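Local coordinates for protein SidF, inhibitor of growth family, member 3 (PDB 4FYE) that probably removes a phosphate from phosphatidylinositol phosphates, acting as a phosphoinositide phosphatase of the bacterium Legionella pneumophila, at residues K438-D450 against I546-K558. The protein carries 1 engineered substitution. Residues are numbered along the deposited sequence; the frame is centred on the assembly and turned at random.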
loop_
_atom_site.group_PDB
_atom_site.type_symbol
_atom_site.label_atom_id
_atom_site.label_comp_id
_atom_site.label_asym_id
_atom_site.label_seq_id
_atom_site.Cartn_x
_atom_site.Cartn_y
_atom_site.Cartn_z
ATOM N N LYS A 438 12.646 13.028 -12.677
ATOM C CA LYS A 438 13.896 13.655 -12.177
ATOM C C LYS A 438 13.597 14.779 -11.175
ATOM O O LYS A 438 14.080 14.730 -10.038
ATOM C CB LYS A 438 14.770 14.181 -13.335
ATOM C CG LYS A 438 16.259 14.369 -12.998
ATOM C CD LYS A 438 16.978 15.437 -13.861
ATOM C CE LYS A 438 17.312 16.789 -13.160
ATOM N NZ LYS A 438 16.681 17.060 -11.813
ATOM N N ASN A 439 12.814 15.783 -11.600
ATOM C CA ASN A 439 12.478 16.932 -10.739
ATOM C C ASN A 439 11.791 16.561 -9.392
ATOM O O ASN A 439 12.194 17.062 -8.299
ATOM C CB ASN A 439 11.615 17.957 -11.508
ATOM C CG ASN A 439 12.452 18.838 -12.471
ATOM O OD1 ASN A 439 13.694 18.866 -12.419
ATOM N ND2 ASN A 439 11.767 19.559 -13.356
ATOM N N GLN A 440 10.764 15.697 -9.464
ATOM C CA GLN A 440 9.913 15.463 -8.297
ATOM C C GLN A 440 10.715 14.670 -7.304
ATOM O O GLN A 440 10.608 14.878 -6.105
ATOM C CB GLN A 440 8.623 14.771 -8.694
ATOM C CG GLN A 440 7.671 14.416 -7.546
ATOM C CD GLN A 440 7.489 15.519 -6.512
ATOM O OE1 GLN A 440 7.491 16.727 -6.818
ATOM N NE2 GLN A 440 7.375 15.108 -5.279
ATOM N N ASN A 441 11.620 13.849 -7.811
ATOM C CA ASN A 441 12.390 12.968 -6.952
ATOM C C ASN A 441 13.472 13.716 -6.174
ATOM O O ASN A 441 13.618 13.546 -4.931
ATOM C CB ASN A 441 12.933 11.773 -7.755
ATOM C CG ASN A 441 11.860 10.725 -8.027
ATOM O OD1 ASN A 441 10.823 10.691 -7.361
ATOM N ND2 ASN A 441 12.098 9.870 -9.021
ATOM N N ALA A 442 14.167 14.601 -6.870
ATOM C CA ALA A 442 15.012 15.583 -6.172
ATOM C C ALA A 442 14.242 16.538 -5.168
ATOM O O ALA A 442 14.657 16.717 -4.011
ATOM C CB ALA A 442 15.881 16.367 -7.159
ATOM N N ARG A 443 13.131 17.142 -5.577
ATOM C CA ARG A 443 12.271 17.818 -4.612
ATOM C C ARG A 443 12.009 16.932 -3.366
ATOM O O ARG A 443 12.323 17.333 -2.218
ATOM C CB ARG A 443 10.962 18.153 -5.295
ATOM C CG ARG A 443 9.902 18.827 -4.411
ATOM C CD ARG A 443 9.012 19.679 -5.305
ATOM N NE ARG A 443 7.937 20.283 -4.557
ATOM C CZ ARG A 443 6.757 19.716 -4.339
ATOM N NH1 ARG A 443 6.486 18.531 -4.860
ATOM N NH2 ARG A 443 5.832 20.381 -3.636
ATOM N N PHE A 444 11.459 15.732 -3.604
ATOM C CA PHE A 444 11.155 14.763 -2.532
ATOM C C PHE A 444 12.384 14.512 -1.655
ATOM O O PHE A 444 12.315 14.572 -0.431
ATOM C CB PHE A 444 10.650 13.463 -3.170
ATOM C CG PHE A 444 10.405 12.342 -2.189
ATOM C CD1 PHE A 444 9.193 12.226 -1.534
ATOM C CD2 PHE A 444 11.399 11.393 -1.944
ATOM C CE1 PHE A 444 8.966 11.183 -0.645
ATOM C CE2 PHE A 444 11.180 10.352 -1.083
ATOM C CZ PHE A 444 9.957 10.245 -0.420
ATOM N N VAL A 445 13.537 14.293 -2.262
ATOM C CA VAL A 445 14.696 14.052 -1.447
ATOM C C VAL A 445 14.949 15.254 -0.543
ATOM O O VAL A 445 15.141 15.110 0.684
ATOM C CB VAL A 445 15.918 13.615 -2.288
ATOM C CG1 VAL A 445 17.206 13.711 -1.478
ATOM C CG2 VAL A 445 15.734 12.173 -2.776
ATOM N N ASN A 446 14.907 16.459 -1.108
ATOM C CA ASN A 446 15.122 17.671 -0.278
ATOM C C ASN A 446 14.082 17.763 0.869
ATOM O O ASN A 446 14.412 18.044 2.029
ATOM C CB ASN A 446 15.017 18.920 -1.128
ATOM C CG ASN A 446 16.176 19.110 -2.041
ATOM O OD1 ASN A 446 17.316 18.708 -1.737
ATOM N ND2 ASN A 446 15.912 19.763 -3.187
ATOM N N GLN A 447 12.827 17.515 0.544
ATOM C CA GLN A 447 11.785 17.638 1.573
ATOM C C GLN A 447 12.068 16.727 2.744
ATOM O O GLN A 447 12.080 17.167 3.882
ATOM C CB GLN A 447 10.440 17.276 1.004
ATOM C CG GLN A 447 10.050 18.152 -0.163
ATOM C CD GLN A 447 8.715 17.758 -0.768
ATOM O OE1 GLN A 447 8.483 16.609 -1.136
ATOM N NE2 GLN A 447 7.823 18.725 -0.861
ATOM N N MET A 448 12.341 15.464 2.436
ATOM C CA MET A 448 12.472 14.413 3.438
ATOM C C MET A 448 13.740 14.663 4.191
ATOM O O MET A 448 13.830 14.413 5.380
ATOM C CB MET A 448 12.546 13.011 2.763
ATOM C CG MET A 448 11.261 12.566 2.062
ATOM S SD MET A 448 9.935 12.319 3.266
ATOM C CE MET A 448 10.360 10.716 3.985
ATOM N N THR A 449 14.751 15.144 3.501
ATOM C CA THR A 449 15.929 15.457 4.229
ATOM C C THR A 449 15.716 16.682 5.151
ATOM O O THR A 449 16.095 16.633 6.318
ATOM C CB THR A 449 17.245 15.452 3.376
ATOM O OG1 THR A 449 18.021 16.592 3.715
ATOM C CG2 THR A 449 17.028 15.446 1.869
ATOM N N ASP A 450 15.080 17.752 4.672
ATOM C CA ASP A 450 14.725 18.905 5.563
ATOM C C ASP A 450 13.871 18.444 6.793
ATOM O O ASP A 450 14.186 18.801 7.941
ATOM C CB ASP A 450 14.078 20.080 4.763
ATOM C CG ASP A 450 15.107 20.818 3.778
ATOM O OD1 ASP A 450 16.158 21.320 4.253
ATOM O OD2 ASP A 450 14.873 20.936 2.534
ATOM N N ILE A 546 10.070 26.650 -8.696
ATOM C CA ILE A 546 10.283 25.867 -7.462
ATOM C C ILE A 546 11.186 24.653 -7.705
ATOM O O ILE A 546 12.164 24.423 -6.972
ATOM C CB ILE A 546 8.932 25.433 -6.871
ATOM C CG1 ILE A 546 8.207 26.666 -6.339
ATOM C CG2 ILE A 546 9.114 24.404 -5.756
ATOM C CD1 ILE A 546 6.776 26.451 -5.912
ATOM N N TYR A 547 10.875 23.883 -8.744
ATOM C CA TYR A 547 11.768 22.820 -9.141
ATOM C C TYR A 547 13.195 23.336 -9.390
ATOM O O TYR A 547 14.169 22.734 -8.898
ATOM C CB TYR A 547 11.219 22.112 -10.376
ATOM C CG TYR A 547 10.102 21.156 -10.065
ATOM C CD1 TYR A 547 10.204 20.283 -8.991
ATOM C CD2 TYR A 547 8.948 21.097 -10.865
ATOM C CE1 TYR A 547 9.184 19.383 -8.702
ATOM C CE2 TYR A 547 7.917 20.195 -10.594
ATOM C CZ TYR A 547 8.035 19.336 -9.509
ATOM O OH TYR A 547 7.016 18.421 -9.183
ATOM N N GLU A 548 13.298 24.468 -10.112
ATOM C CA GLU A 548 14.592 25.042 -10.536
ATOM C C GLU A 548 15.425 25.255 -9.287
ATOM O O GLU A 548 16.634 25.009 -9.274
ATOM C CB GLU A 548 14.412 26.385 -11.281
ATOM C CG GLU A 548 14.190 26.319 -12.796
ATOM C CD GLU A 548 15.439 26.660 -13.626
ATOM O OE1 GLU A 548 15.803 27.865 -13.731
ATOM O OE2 GLU A 548 16.046 25.723 -14.207
ATOM N N LEU A 549 14.744 25.683 -8.225
ATOM C CA LEU A 549 15.392 25.962 -6.946
ATOM C C LEU A 549 15.830 24.671 -6.251
ATOM O O LEU A 549 16.990 24.569 -5.778
ATOM C CB LEU A 549 14.464 26.800 -6.073
ATOM C CG LEU A 549 14.309 28.242 -6.579
ATOM C CD1 LEU A 549 13.291 29.043 -5.761
ATOM C CD2 LEU A 549 15.660 28.948 -6.613
ATOM N N HIS A 550 14.912 23.684 -6.219
ATOM C CA HIS A 550 15.244 22.370 -5.712
ATOM C C HIS A 550 16.456 21.848 -6.422
ATOM O O HIS A 550 17.387 21.350 -5.782
ATOM C CB HIS A 550 14.075 21.367 -5.804
ATOM C CG HIS A 550 13.116 21.424 -4.611
ATOM N ND1 HIS A 550 13.507 21.189 -3.342
ATOM C CD2 HIS A 550 11.759 21.722 -4.535
ATOM C CE1 HIS A 550 12.470 21.351 -2.490
ATOM N NE2 HIS A 550 11.399 21.671 -3.223
ATOM N N ASN A 551 16.487 21.986 -7.742
ATOM C CA ASN A 551 17.615 21.434 -8.495
ATOM C C ASN A 551 18.931 22.083 -8.068
ATOM O O ASN A 551 19.961 21.430 -8.016
ATOM C CB ASN A 551 17.370 21.491 -10.013
ATOM C CG ASN A 551 16.270 20.508 -10.451
ATOM O OD1 ASN A 551 15.500 20.756 -11.389
ATOM N ND2 ASN A 551 16.183 19.386 -9.750
ATOM N N GLN A 552 18.885 23.346 -7.685
ATOM C CA GLN A 552 20.107 23.975 -7.186
ATOM C C GLN A 552 20.487 23.438 -5.799
ATOM O O GLN A 552 21.675 23.291 -5.474
ATOM C CB GLN A 552 19.971 25.500 -7.147
ATOM C CG GLN A 552 19.903 26.181 -8.509
ATOM C CD GLN A 552 19.506 27.642 -8.351
ATOM O OE1 GLN A 552 20.277 28.460 -7.824
ATOM N NE2 GLN A 552 18.281 27.967 -8.772
ATOM N N ILE A 553 19.481 23.134 -4.983
ATOM C CA ILE A 553 19.774 22.559 -3.669
ATOM C C ILE A 553 20.410 21.162 -3.793
ATOM O O ILE A 553 21.403 20.837 -3.124
ATOM C CB ILE A 553 18.525 22.564 -2.780
ATOM C CG1 ILE A 553 18.186 24.022 -2.458
ATOM C CG2 ILE A 553 18.728 21.689 -1.540
ATOM C CD1 ILE A 553 16.931 24.265 -1.647
ATOM N N ASP A 554 19.843 20.368 -4.686
ATOM C CA ASP A 554 20.334 19.040 -5.010
ATOM C C ASP A 554 21.841 19.012 -5.300
ATOM O O ASP A 554 22.596 18.278 -4.651
ATOM C CB ASP A 554 19.574 18.553 -6.244
ATOM C CG ASP A 554 19.326 17.077 -6.222
ATOM O OD1 ASP A 554 19.485 16.465 -7.291
ATOM O OD2 ASP A 554 18.974 16.539 -5.141
ATOM N N ALA A 555 22.256 19.834 -6.269
ATOM C CA ALA A 555 23.669 20.025 -6.638
ATOM C C ALA A 555 24.596 20.137 -5.435
ATOM O O ALA A 555 25.618 19.442 -5.351
ATOM C CB ALA A 555 23.819 21.270 -7.505
ATOM N N LEU A 556 24.218 21.016 -4.513
ATOM C CA LEU A 556 25.004 21.267 -3.322
ATOM C C LEU A 556 24.924 20.127 -2.316
ATOM O O LEU A 556 25.909 19.800 -1.655
ATOM C CB LEU A 556 24.579 22.576 -2.671
ATOM C CG LEU A 556 25.023 23.828 -3.450
ATOM C CD1 LEU A 556 24.246 25.009 -2.903
ATOM C CD2 LEU A 556 26.534 24.090 -3.416
ATOM N N ARG A 557 23.773 19.492 -2.198
ATOM C CA ARG A 557 23.731 18.329 -1.322
ATOM C C ARG A 557 24.641 17.249 -1.893
ATOM O O ARG A 557 25.404 16.591 -1.168
ATOM C CB ARG A 557 22.297 17.867 -1.065
ATOM C CG ARG A 557 21.734 18.440 0.255
ATOM C CD ARG A 557 20.314 19.011 0.169
ATOM N NE ARG A 557 19.839 19.381 1.501
ATOM C CZ ARG A 557 18.661 19.927 1.799
ATOM N NH1 ARG A 557 17.766 20.203 0.870
ATOM N NH2 ARG A 557 18.377 20.207 3.057
ATOM N N LYS A 558 24.609 17.137 -3.210
ATOM C CA LYS A 558 25.306 16.075 -3.911
ATOM C C LYS A 558 26.812 16.226 -3.654
ATOM O O LYS A 558 27.471 15.317 -3.151
ATOM C CB LYS A 558 24.948 16.143 -5.401
ATOM C CG LYS A 558 25.608 15.120 -6.326
ATOM C CD LYS A 558 24.944 15.207 -7.702
ATOM C CE LYS A 558 24.880 13.886 -8.461
ATOM N NZ LYS A 558 26.154 13.653 -9.152
#
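Asn446 fits as a knob into the hole formed by His550, Ile553, Asp554 and Arg557, where the start of helix 438-458 packs on the long helix 522-583, in a predicted coiled-coil region; the two segments cross at 64° with their axes 9.0 Å apart. Both ends of its amide are engaged. ND2 donates to His550 ND1 at 2.8 Å, with the amide and imidazole planes only 21° apart, and a longer, weak bond runs from ND2 to His550 O. On the other branch, OD1 accepts from Arg557 NH1 (3.0 Å), the donor standing above the carbonyl plane.

Charge pairing follows one turn further on. Arg557 NH2 meets Asp450 OD1 at 2.8 Å in a salt bridge; Asp450 OD1 lies in the guanidinium plane, but the arginine meets it from above the carboxylate plane. Thr449 OG1 rests over one guanidinium face.

Towards the start of helix 438-450 a polar link is the hydrogen bond from Tyr547 OH to Gln440 OE1 (2.9 Å), set on a lone pair. The same oxygen accepts from Arg443 NH1, which also forms a salt bridge with Asp385, and Gln440 NE2 donates to Met414 O on strand 402-416.

Carbon atoms of helix 438-450 lie over the two rings. Arg443 CA sits 3.8 Å from the centroid of the His550 ring, a CH-pi contact; with CG anti to the backbone N (chi1 178°), the arginine chain continues across this face until CD reaches Tyr547 CE1. Asn439 CB covers a face of the Tyr547 ring.

Polar groups thus pair even in the buried part of this helix crossing, and the bond from Asn446 ND2 implies that His550 ND1 acts as an acceptor.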